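Local coordinates for protein SusD homolog (Bacteroides thetaiotaomicron VPI-5482, PDB 3FDH) that probably binds glycans at the outer membrane as a SusD/RagB-family lipoprotein, handing them to a partner transporter for uptake, at residues M207-R212 / P491-G496; L122-F127 / Q155-Q160; E433-F438 / K459-Y464; Q160-L165 / G200-Y205. All coordinates share one frame; numbering follows the deposited sequence.

Contact 1. Residues M207-R212 / P491-G496; sequences MRLINR and PVWWAG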
# COMPACT_ATOMS: atom_id res chain seq x y z
N MSE A 207 7.94 -1.34 12.82
CA MSE A 207 8.58 -2.42 12.07
C MSE A 207 9.36 -1.83 10.90
O MSE A 207 10.42 -2.32 10.51
CB MSE A 207 7.57 -3.45 11.58
CG MSE A 207 8.25 -4.64 10.94
SE MSE A 207 9.14 -5.74 12.20
CE MSE A 207 7.50 -6.48 12.71
N ARG A 208 8.85 -0.73 10.35
CA ARG A 208 9.53 -0.11 9.18
C ARG A 208 10.98 0.23 9.45
O ARG A 208 11.86 0.09 8.58
CB ARG A 208 8.82 1.17 8.77
CG ARG A 208 9.48 1.83 7.56
CD ARG A 208 8.91 1.30 6.25
NE ARG A 208 7.64 1.98 5.99
CZ ARG A 208 6.44 1.42 5.92
NH1 ARG A 208 6.29 0.12 6.01
NH2 ARG A 208 5.39 2.17 5.68
N LEU A 209 11.24 0.69 10.68
CA LEU A 209 12.57 1.23 11.03
C LEU A 209 13.48 0.26 11.77
O LEU A 209 14.51 0.63 12.30
CB LEU A 209 12.43 2.47 11.90
CG LEU A 209 11.56 3.62 11.41
CD1 LEU A 209 11.80 4.82 12.33
CD2 LEU A 209 11.81 3.99 9.98
N ILE A 210 13.06 -0.98 11.79
CA ILE A 210 13.74 -2.03 12.58
C ILE A 210 15.22 -2.17 12.28
O ILE A 210 16.01 -2.41 13.18
CB ILE A 210 13.02 -3.40 12.42
CG1 ILE A 210 13.41 -4.34 13.57
CG2 ILE A 210 13.30 -4.03 11.04
CD1 ILE A 210 12.98 -3.83 14.94
N ASN A 211 15.59 -2.03 11.02
CA ASN A 211 16.99 -2.16 10.64
C ASN A 211 17.87 -1.20 11.40
O ASN A 211 19.06 -1.45 11.64
CB ASN A 211 17.12 -1.90 9.13
CG ASN A 211 18.51 -2.19 8.59
OD1 ASN A 211 19.23 -3.05 9.10
ND2 ASN A 211 18.87 -1.50 7.52
N ARG A 212 17.26 -0.10 11.82
CA ARG A 212 17.98 0.99 12.47
C ARG A 212 17.88 0.94 14.00
O ARG A 212 18.43 1.78 14.70
CB ARG A 212 17.46 2.33 11.97
CG ARG A 212 17.79 2.63 10.55
CD ARG A 212 19.31 2.83 10.40
NE ARG A 212 19.64 3.15 9.01
CZ ARG A 212 20.82 3.55 8.59
NH1 ARG A 212 21.85 3.64 9.42
NH2 ARG A 212 20.97 3.85 7.32
N PRO A 491 19.88 3.53 -1.36
CA PRO A 491 18.69 3.08 -0.60
C PRO A 491 18.20 4.20 0.32
O PRO A 491 18.94 5.09 0.66
CB PRO A 491 19.23 1.95 0.27
CG PRO A 491 20.52 1.58 -0.27
CD PRO A 491 21.07 2.73 -1.06
N VAL A 492 16.96 4.11 0.76
CA VAL A 492 16.46 5.08 1.76
C VAL A 492 17.10 4.74 3.12
O VAL A 492 17.67 3.66 3.31
CB VAL A 492 14.90 5.12 1.82
CG1 VAL A 492 14.40 5.47 0.40
CG2 VAL A 492 14.25 3.79 2.32
N TRP A 493 17.02 5.66 4.07
CA TRP A 493 17.69 5.45 5.36
C TRP A 493 17.27 4.21 6.14
O TRP A 493 18.11 3.46 6.62
CB TRP A 493 17.56 6.69 6.21
CG TRP A 493 18.13 6.58 7.57
CD1 TRP A 493 19.44 6.74 7.94
CD2 TRP A 493 17.39 6.34 8.77
NE1 TRP A 493 19.55 6.60 9.30
CE2 TRP A 493 18.31 6.36 9.83
CE3 TRP A 493 16.03 6.12 9.05
CZ2 TRP A 493 17.93 6.15 11.16
CZ3 TRP A 493 15.65 5.90 10.38
CH2 TRP A 493 16.61 5.93 11.41
N TRP A 494 15.98 3.94 6.22
CA TRP A 494 15.54 2.77 6.98
C TRP A 494 15.97 1.48 6.33
O TRP A 494 15.91 0.40 6.94
CB TRP A 494 14.05 2.78 7.35
CG TRP A 494 12.98 3.01 6.28
CD1 TRP A 494 12.15 4.08 6.22
CD2 TRP A 494 12.62 2.15 5.18
NE1 TRP A 494 11.28 3.95 5.17
CE2 TRP A 494 11.54 2.78 4.51
CE3 TRP A 494 13.07 0.92 4.72
CZ2 TRP A 494 10.91 2.23 3.39
CZ3 TRP A 494 12.43 0.36 3.57
CH2 TRP A 494 11.38 1.03 2.93
N ALA A 495 16.49 1.60 5.11
CA ALA A 495 16.94 0.43 4.33
C ALA A 495 18.45 0.34 4.36
O ALA A 495 19.04 -0.46 3.65
CB ALA A 495 16.42 0.47 2.88
N GLY A 496 19.07 1.18 5.18
CA GLY A 496 20.52 1.17 5.30
C GLY A 496 21.18 2.27 4.51
O GLY A 496 22.42 2.35 4.45
O HOH W 1 14.20 -1.13 8.57
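Leu209 and Trp494 bring the two backbones closest, their CA atoms 5.3 Å apart where helix 191-208 gives way to a 3-10 segment ending at Arg212 and meets a second 3-10 segment, 493-495, near the C-terminus. Gly496 follows with a positive phi of 100°, a value that a side chain would tolerate poorly. Between the backbones a water accepts from Asn211 N and lies within hydrogen-bonding distance of Arg208 O and Trp494 O. Arg212 carries the outer half of the contact. Its guanidinium lies flat on the Trp493 indole, planes 8° apart, with CZ 3.7 Å from the centroid of the five-membered ring in a cation-pi contact, while Arg212 CG sits over the six-membered ring in a CH-pi contact. The same guanidinium turns its NE and NH2 edge to Trp493 O, with NE at 2.9 Å and NH2 at 3.0 Å; Gly496 N is the third donor to that oxygen. Leu209 CD2 fills the angle between the tryptophans, 3.7 Å from Trp494 CB. Deeper in, Arg208 covers one face of the Trp494 indole, CG standing 3.6 Å from the centroid of the five-membered ring, and Val492 CG2 covers the opposite face. Bends at chi2 and chi3 carry the Arg208 guanidinium past the ring to salt bridges with Glu433 and Asp125, and Asp125 also accepts from Trp494 NE1. A cation-pi stack at Arg212 and a CH-pi contact at Arg208 together fasten the C-terminal tail to the end of helix 191-208 in this SusD-like fold.

Contact 2. Residues L122-F127 / Q155-Q160; sequences LIADFF and QEIYTQ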
# COMPACT_ATOMS: atom_id res chain seq x y z
N LEU A 122 4.41 8.54 3.55
CA LEU A 122 4.48 8.28 2.08
C LEU A 122 5.66 9.06 1.53
O LEU A 122 6.43 8.60 0.70
CB LEU A 122 3.16 8.65 1.38
CG LEU A 122 1.96 7.72 1.63
CD1 LEU A 122 0.65 8.36 1.13
CD2 LEU A 122 2.18 6.34 1.00
N ILE A 123 5.83 10.25 2.05
CA ILE A 123 6.94 11.07 1.59
C ILE A 123 8.26 10.39 1.92
O ILE A 123 9.17 10.21 1.08
CB ILE A 123 6.94 12.49 2.24
CG1 ILE A 123 5.81 13.36 1.69
CG2 ILE A 123 8.24 13.21 1.95
CD1 ILE A 123 5.68 14.71 2.39
N ALA A 124 8.37 10.06 3.19
CA ALA A 124 9.61 9.50 3.71
C ALA A 124 9.90 8.16 3.08
O ALA A 124 11.01 7.88 2.69
CB ALA A 124 9.59 9.40 5.26
N ASP A 125 8.89 7.33 2.95
CA ASP A 125 9.09 5.96 2.43
C ASP A 125 9.49 5.91 0.96
O ASP A 125 10.37 5.10 0.54
CB ASP A 125 7.86 5.11 2.65
CG ASP A 125 7.67 4.79 4.08
OD1 ASP A 125 8.63 4.92 4.87
OD2 ASP A 125 6.52 4.45 4.41
N PHE A 126 8.89 6.82 0.20
CA PHE A 126 9.08 6.77 -1.25
C PHE A 126 10.18 7.63 -1.74
O PHE A 126 10.87 7.24 -2.67
CB PHE A 126 7.74 6.98 -1.99
CG PHE A 126 6.91 5.79 -1.90
CD1 PHE A 126 6.15 5.55 -0.76
CD2 PHE A 126 7.00 4.82 -2.86
CE1 PHE A 126 5.50 4.38 -0.63
CE2 PHE A 126 6.32 3.68 -2.76
CZ PHE A 126 5.58 3.44 -1.64
N PHE A 127 10.39 8.76 -1.10
CA PHE A 127 11.37 9.70 -1.60
C PHE A 127 12.63 9.84 -0.77
O PHE A 127 13.64 10.34 -1.26
CB PHE A 127 10.70 11.06 -1.84
CG PHE A 127 9.58 10.97 -2.81
CD1 PHE A 127 9.83 11.02 -4.15
CD2 PHE A 127 8.28 10.83 -2.37
CE1 PHE A 127 8.80 10.92 -5.05
CE2 PHE A 127 7.25 10.72 -3.25
CZ PHE A 127 7.50 10.75 -4.60
N GLN A 155 14.97 10.20 8.84
CA GLN A 155 14.86 9.92 10.27
C GLN A 155 14.08 11.06 10.95
O GLN A 155 13.21 10.81 11.78
CB GLN A 155 16.22 9.70 10.92
CG GLN A 155 16.13 9.33 12.39
CD GLN A 155 17.52 9.20 13.04
OE1 GLN A 155 18.54 9.65 12.48
NE2 GLN A 155 17.57 8.61 14.23
N GLU A 156 14.37 12.29 10.56
CA GLU A 156 13.66 13.44 11.10
C GLU A 156 12.19 13.39 10.75
O GLU A 156 11.35 13.78 11.54
CB GLU A 156 14.26 14.76 10.61
CG GLU A 156 15.55 15.06 11.30
CD GLU A 156 16.34 16.19 10.69
OE1 GLU A 156 16.14 16.52 9.50
OE2 GLU A 156 17.21 16.70 11.41
N ILE A 157 11.88 12.88 9.57
CA ILE A 157 10.49 12.82 9.12
C ILE A 157 9.78 11.80 10.00
O ILE A 157 8.67 12.02 10.49
CB ILE A 157 10.35 12.51 7.60
CG1 ILE A 157 10.97 13.62 6.74
CG2 ILE A 157 8.82 12.32 7.25
CD1 ILE A 157 11.04 13.31 5.24
N TYR A 158 10.44 10.67 10.23
CA TYR A 158 9.85 9.61 11.08
C TYR A 158 9.60 10.07 12.52
O TYR A 158 8.60 9.70 13.15
CB TYR A 158 10.57 8.26 11.00
CG TYR A 158 9.85 7.35 10.00
CD1 TYR A 158 10.15 7.37 8.66
CD2 TYR A 158 8.82 6.57 10.40
CE1 TYR A 158 9.47 6.58 7.76
CE2 TYR A 158 8.10 5.80 9.51
CZ TYR A 158 8.44 5.80 8.19
OH TYR A 158 7.74 5.00 7.32
N THR A 159 10.48 10.92 13.03
CA THR A 159 10.27 11.46 14.36
C THR A 159 8.96 12.26 14.34
O THR A 159 8.19 12.21 15.28
CB THR A 159 11.41 12.35 14.81
OG1 THR A 159 12.58 11.54 14.97
CG2 THR A 159 11.07 13.02 16.14
N GLN A 160 8.73 12.98 13.25
CA GLN A 160 7.53 13.82 13.10
C GLN A 160 6.30 12.96 12.95
O GLN A 160 5.24 13.25 13.47
CB GLN A 160 7.65 14.78 11.92
CG GLN A 160 8.75 15.80 12.10
CD GLN A 160 9.02 16.63 10.84
OE1 GLN A 160 8.22 17.49 10.45
NE2 GLN A 160 10.21 16.43 10.26
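Tyr158 reaches across from helix 154-171 to Asp125 on helix 106-127, its OH donating to OD1 at 2.6 Å on the syn lone pair. The carboxylate oxygen lies in the plane of the phenol ring, at its edge, and the two flat groups are turned 31° from each other. Both side chains leave their helices across the line of approach, and only their ends converge: Tyr158 is rotated to a chi1 of -97°, well off the common staggered value, and this turn carries its OH to Asp125 OD1. Beside this polar bridge Ala124 points straight at the other helix. Its CB rests 3.6 Å from Ile157 CG2 and 3.8 Å from Tyr158 CE1, so one methyl touches both branched chain and ring. Ile157 places CG2 opposite its own backbone N, which turns that methyl to Ala124 CB, while CD1 extends toward Ile123 CG2 in a looser contact of 4.3 Å. The axes of segments 122-127 and 155-160 pass 9.5 Å apart, nearly antiparallel at 155°, with the Ala124 methyl between them. A phenylalanine in place of Tyr158 would probably leave Asp125 OD1 without its phenol donor, with Trp494 NE1 still in place. With Arg208 paired to OD2 as well, such a buried carboxylate, surrounded by donors and an arginine, is likely to remain ionised, its charge shared among several partners.

Contact 3. Residues E433-F438 / K459-Y464; sequences ETYNDF and KFPLRY
Tyr435 OH donates to Pro461 O at 2.7 Å, tying helix 431-443 to the irregular chain that follows helix 456-459. The hydroxyl meets this oxygen from well above the carbonyl plane, yet the oxygen itself lies in the plane of the phenol ring, at its edge. The long reach is needed, since even the nearest CA atoms, those of Tyr435 and Leu462, are 9.4 Å apart. With CG opposite the backbone N (chi1 174°), Tyr435 extends from the helix straight into the loop. Its ring is flanked by two aromatic groups: Tyr464 CE1 comes to 3.6 Å from Tyr435 CE2, the ring planes inclined at 42°, and Phe460 CZ approaches Tyr435 CE1 at 4.1 Å as the two side chains run past each other in opposite directions. One helical turn later, Phe438 brings CD2 to 3.6 Å from Phe460 CZ, with planes 53° apart. Phe460 thus sits against both helix aromatics, while Pro461 CD covers one of its faces. Truncation of Tyr435 to an alanine would probably deprive Pro461 O of this donor and open a gap between Phe460 and Tyr464. The hydroxyl of Tyr464 hydrogen-bonds to Ile41 O, in helix 40-48, and Arg439 binds Leu462 O, so the loop is held from several directions. A bound tetraethylene glycol, probably from the crystallisation liquor, lies about 4 Å from the Phe460 side chain. The whole is an aromatic cluster in which a tyrosine spans from helix to loop backbone, packing an irregular loop against helix 431-443 of this SusD-like protein.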
# COMPACT_ATOMS: atom_id res chain seq x y z
N GLU A 433 2.54 -0.51 0.17
CA GLU A 433 3.14 -1.04 1.41
C GLU A 433 4.00 -2.30 1.13
O GLU A 433 5.02 -2.50 1.77
CB GLU A 433 2.04 -1.27 2.46
CG GLU A 433 2.51 -1.78 3.80
CD GLU A 433 3.41 -0.81 4.54
OE1 GLU A 433 3.53 0.35 4.16
OE2 GLU A 433 3.98 -1.23 5.57
N THR A 434 3.61 -3.12 0.18
CA THR A 434 4.41 -4.33 -0.13
C THR A 434 5.79 -3.99 -0.62
O THR A 434 6.77 -4.66 -0.32
CB THR A 434 3.76 -5.18 -1.12
OG1 THR A 434 2.59 -5.72 -0.48
CG2 THR A 434 4.70 -6.33 -1.54
N TYR A 435 5.82 -2.86 -1.30
CA TYR A 435 7.07 -2.31 -1.84
C TYR A 435 8.01 -1.78 -0.72
O TYR A 435 9.22 -1.94 -0.78
CB TYR A 435 6.74 -1.25 -2.85
CG TYR A 435 7.92 -0.51 -3.39
CD1 TYR A 435 8.81 -1.12 -4.28
CD2 TYR A 435 8.10 0.82 -3.08
CE1 TYR A 435 9.89 -0.43 -4.78
CE2 TYR A 435 9.15 1.52 -3.58
CZ TYR A 435 10.04 0.90 -4.44
OH TYR A 435 11.05 1.67 -4.91
N ASN A 436 7.41 -1.23 0.32
CA ASN A 436 8.15 -0.87 1.53
C ASN A 436 8.70 -2.14 2.17
O ASN A 436 9.86 -2.19 2.50
CB ASN A 436 7.29 -0.14 2.55
CG ASN A 436 6.87 1.23 2.09
OD1 ASN A 436 7.66 1.92 1.41
ND2 ASN A 436 5.63 1.64 2.43
N ASP A 437 7.86 -3.16 2.35
CA ASP A 437 8.33 -4.39 2.98
C ASP A 437 9.47 -5.00 2.19
O ASP A 437 10.45 -5.51 2.74
CB ASP A 437 7.23 -5.45 3.06
CG ASP A 437 6.19 -5.21 4.21
OD1 ASP A 437 6.58 -4.83 5.34
OD2 ASP A 437 5.00 -5.53 4.01
N PHE A 438 9.41 -4.88 0.87
CA PHE A 438 10.38 -5.56 0.00
C PHE A 438 11.72 -4.91 0.19
O PHE A 438 12.77 -5.56 0.34
CB PHE A 438 9.99 -5.47 -1.51
CG PHE A 438 10.89 -6.29 -2.38
CD1 PHE A 438 10.67 -7.63 -2.57
CD2 PHE A 438 11.99 -5.74 -2.94
CE1 PHE A 438 11.54 -8.39 -3.31
CE2 PHE A 438 12.84 -6.48 -3.70
CZ PHE A 438 12.63 -7.81 -3.88
N LYS A 459 18.76 -2.13 -12.39
CA LYS A 459 17.67 -1.16 -12.39
C LYS A 459 16.45 -1.46 -11.55
O LYS A 459 15.32 -1.18 -11.95
CB LYS A 459 17.23 -0.83 -13.82
CG LYS A 459 18.27 0.07 -14.48
CD LYS A 459 17.89 0.36 -15.87
CE LYS A 459 18.65 1.52 -16.34
NZ LYS A 459 18.19 1.76 -17.73
N PHE A 460 16.68 -2.02 -10.37
CA PHE A 460 15.61 -2.16 -9.40
C PHE A 460 15.50 -0.85 -8.64
O PHE A 460 16.45 -0.42 -8.00
CB PHE A 460 15.86 -3.26 -8.39
CG PHE A 460 14.77 -3.35 -7.41
CD1 PHE A 460 13.54 -3.86 -7.79
CD2 PHE A 460 14.91 -2.82 -6.14
CE1 PHE A 460 12.47 -3.86 -6.92
CE2 PHE A 460 13.88 -2.86 -5.26
CZ PHE A 460 12.63 -3.37 -5.64
N PRO A 461 14.34 -0.16 -8.72
CA PRO A 461 14.27 1.10 -8.02
C PRO A 461 14.14 1.01 -6.52
O PRO A 461 13.19 0.45 -5.98
CB PRO A 461 13.03 1.77 -8.60
CG PRO A 461 12.18 0.63 -9.08
CD PRO A 461 13.05 -0.56 -9.29
N LEU A 462 15.11 1.62 -5.86
CA LEU A 462 15.19 1.58 -4.38
C LEU A 462 14.33 2.65 -3.76
O LEU A 462 14.13 2.70 -2.54
CB LEU A 462 16.62 1.79 -3.92
CG LEU A 462 17.63 0.81 -4.48
CD1 LEU A 462 19.04 1.16 -4.04
CD2 LEU A 462 17.34 -0.52 -3.97
N ARG A 463 13.83 3.51 -4.64
CA ARG A 463 13.02 4.66 -4.24
C ARG A 463 12.40 5.29 -5.46
O ARG A 463 12.73 4.89 -6.59
CB ARG A 463 13.92 5.71 -3.56
CG ARG A 463 15.00 6.29 -4.44
CD ARG A 463 16.21 6.70 -3.59
NE ARG A 463 15.94 7.86 -2.74
CZ ARG A 463 16.66 8.21 -1.68
NH1 ARG A 463 17.68 7.47 -1.27
NH2 ARG A 463 16.31 9.30 -1.01
N TYR A 464 11.56 6.31 -5.23
CA TYR A 464 10.92 7.09 -6.31
C TYR A 464 11.69 8.39 -6.48
O TYR A 464 12.12 8.99 -5.48
CB TYR A 464 9.48 7.45 -6.02
CG TYR A 464 8.56 6.23 -6.12
CD1 TYR A 464 9.10 4.98 -6.09
CD2 TYR A 464 7.19 6.38 -6.21
CE1 TYR A 464 8.25 3.86 -6.15
CE2 TYR A 464 6.39 5.31 -6.28
CZ TYR A 464 6.91 4.07 -6.25
OH TYR A 464 5.98 3.02 -6.31

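Contact 4. Residues Q160-L165 / G200-Y205; sequences QIISYL and GLKARY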
# COMPACT_ATOMS: atom_id res chain seq x y z
N GLN A 160 8.73 12.98 13.25
CA GLN A 160 7.53 13.82 13.10
C GLN A 160 6.30 12.96 12.95
O GLN A 160 5.24 13.25 13.47
CB GLN A 160 7.65 14.78 11.92
CG GLN A 160 8.75 15.80 12.10
CD GLN A 160 9.02 16.63 10.84
OE1 GLN A 160 8.22 17.49 10.45
NE2 GLN A 160 10.21 16.43 10.26
N ILE A 161 6.50 11.84 12.29
CA ILE A 161 5.41 10.89 12.06
C ILE A 161 4.90 10.33 13.38
O ILE A 161 3.69 10.33 13.69
CB ILE A 161 5.86 9.76 11.13
CG1 ILE A 161 6.05 10.32 9.72
CG2 ILE A 161 4.87 8.63 11.13
CD1 ILE A 161 6.81 9.39 8.76
N ILE A 162 5.83 9.86 14.19
CA ILE A 162 5.45 9.26 15.49
C ILE A 162 4.83 10.30 16.42
O ILE A 162 3.87 10.04 17.17
CB ILE A 162 6.64 8.59 16.17
CG1 ILE A 162 7.15 7.47 15.28
CG2 ILE A 162 6.23 8.07 17.57
CD1 ILE A 162 6.09 6.43 15.04
N SER A 163 5.35 11.50 16.31
CA SER A 163 4.88 12.61 17.12
C SER A 163 3.45 12.95 16.76
O SER A 163 2.61 13.19 17.64
CB SER A 163 5.81 13.80 16.93
OG SER A 163 5.36 14.93 17.66
N TYR A 164 3.15 12.95 15.48
CA TYR A 164 1.78 13.17 15.03
C TYR A 164 0.84 12.11 15.58
O TYR A 164 -0.30 12.39 15.97
CB TYR A 164 1.65 13.22 13.51
CG TYR A 164 1.90 14.60 12.91
CD1 TYR A 164 1.28 15.72 13.43
CD2 TYR A 164 2.68 14.76 11.78
CE1 TYR A 164 1.50 16.97 12.86
CE2 TYR A 164 2.89 16.00 11.20
CZ TYR A 164 2.30 17.10 11.74
OH TYR A 164 2.52 18.34 11.17
N LEU A 165 1.32 10.87 15.61
CA LEU A 165 0.49 9.74 16.04
C LEU A 165 0.25 9.84 17.54
O LEU A 165 -0.85 9.61 18.04
CB LEU A 165 1.11 8.38 15.66
CG LEU A 165 1.07 8.07 14.14
CD1 LEU A 165 1.81 6.77 13.80
CD2 LEU A 165 -0.39 8.05 13.64
N GLY A 200 -2.25 1.01 14.86
CA GLY A 200 -1.92 0.11 13.75
C GLY A 200 -0.80 0.71 13.01
O GLY A 200 0.17 0.00 12.62
N LEU A 201 -0.85 2.05 12.88
CA LEU A 201 0.22 2.76 12.13
C LEU A 201 1.53 2.78 12.93
O LEU A 201 2.64 2.67 12.39
CB LEU A 201 -0.22 4.18 11.73
CG LEU A 201 -1.30 4.30 10.65
CD1 LEU A 201 -1.71 5.77 10.49
CD2 LEU A 201 -0.82 3.71 9.33
N LYS A 202 1.40 2.88 14.25
CA LYS A 202 2.57 2.78 15.10
C LYS A 202 3.23 1.43 14.92
O LYS A 202 4.44 1.31 14.95
CB LYS A 202 2.26 3.05 16.58
CG LYS A 202 2.05 4.56 16.86
CD LYS A 202 2.05 4.96 18.31
CE LYS A 202 3.44 5.01 18.85
NZ LYS A 202 3.50 5.61 20.20
N ALA A 203 2.45 0.40 14.70
CA ALA A 203 3.02 -0.93 14.49
C ALA A 203 3.73 -0.93 13.14
O ALA A 203 4.89 -1.35 13.03
CB ALA A 203 1.96 -1.99 14.55
N ARG A 204 3.04 -0.46 12.11
CA ARG A 204 3.62 -0.45 10.75
C ARG A 204 4.94 0.27 10.73
O ARG A 204 5.93 -0.18 10.15
CB ARG A 204 2.66 0.23 9.76
CG ARG A 204 3.29 0.53 8.39
CD ARG A 204 2.32 1.34 7.49
NE ARG A 204 1.25 0.55 6.85
CZ ARG A 204 0.41 1.07 5.96
NH1 ARG A 204 0.49 2.35 5.64
NH2 ARG A 204 -0.47 0.32 5.36
N TYR A 205 4.96 1.41 11.40
CA TYR A 205 6.12 2.32 11.34
C TYR A 205 7.26 1.88 12.25
O TYR A 205 8.42 2.15 11.98
CB TYR A 205 5.75 3.77 11.60
CG TYR A 205 4.69 4.32 10.65
CD1 TYR A 205 4.72 4.03 9.29
CD2 TYR A 205 3.71 5.18 11.12
CE1 TYR A 205 3.74 4.55 8.44
CE2 TYR A 205 2.74 5.72 10.27
CZ TYR A 205 2.75 5.40 8.95
OH TYR A 205 1.76 5.94 8.15
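Leu165 and Tyr205 form the tight part of this helix pair, CD1 of the leucine lying 3.6 Å from CD2 of the tyrosine, in the ring plane at its edge. Ile161, one turn earlier, adds CG2 at 3.6 Å from the same Tyr205 CD2, so two methyls from successive turns meet the same CD2-CE2 stretch of the ring, the leucine's in its plane and the isoleucine's obliquely. Tyr205 sets CG opposite its carbonyl carbon (chi1 -57°), which turns that ring edge to the facing helix. Leu165 CD1 also touches Leu201 CB at 3.9 Å and Lys202 CG at 3.8 Å, completing a tight patch made of carbon atoms alone. Toward the partly exposed side the packing slackens. Ile162 CG2 and Lys202 CE come no nearer than 4.3 Å, and Ile162 CD1 stays 4.4 Å from Tyr205 CB, while the lysine chain runs on to a salt bridge with Asp166. No hydrogen bond crosses between the segments, whose axes pass 10.5 Å apart at 162°. Helix 106-127 packs beside the buried edge, where Ala121 meets both Ile161 and Tyr205 and Ala117 meets Leu165. Helix 216-228 borders Lys202 through Tyr226, placing the antiparallel pair 154-171 and 191-208 among helices 106-127 and 216-228.

In the fold
Contacts 2, 3 and 4 are buried, whereas contact 1 is only partly so and has its outer arginine stack near the surface. Helix 154-171 serves contacts 2 and 4, packing on helix 106-127 in one and helix 191-208 in the other; the latter then runs on into contact 1. Between helices the chemistry is mainly apolar, purely so across contact 4 and with one buried polar bridge in contact 2, while the loops of contacts 1 and 3 are held through backbone carbonyls and aromatic rings. Arg208 ties contacts 1 to 3 together, pairing with Asp125 of contact 2 and Glu433 of contact 3; contact 4 joins them through helices 154-171 and 191-208.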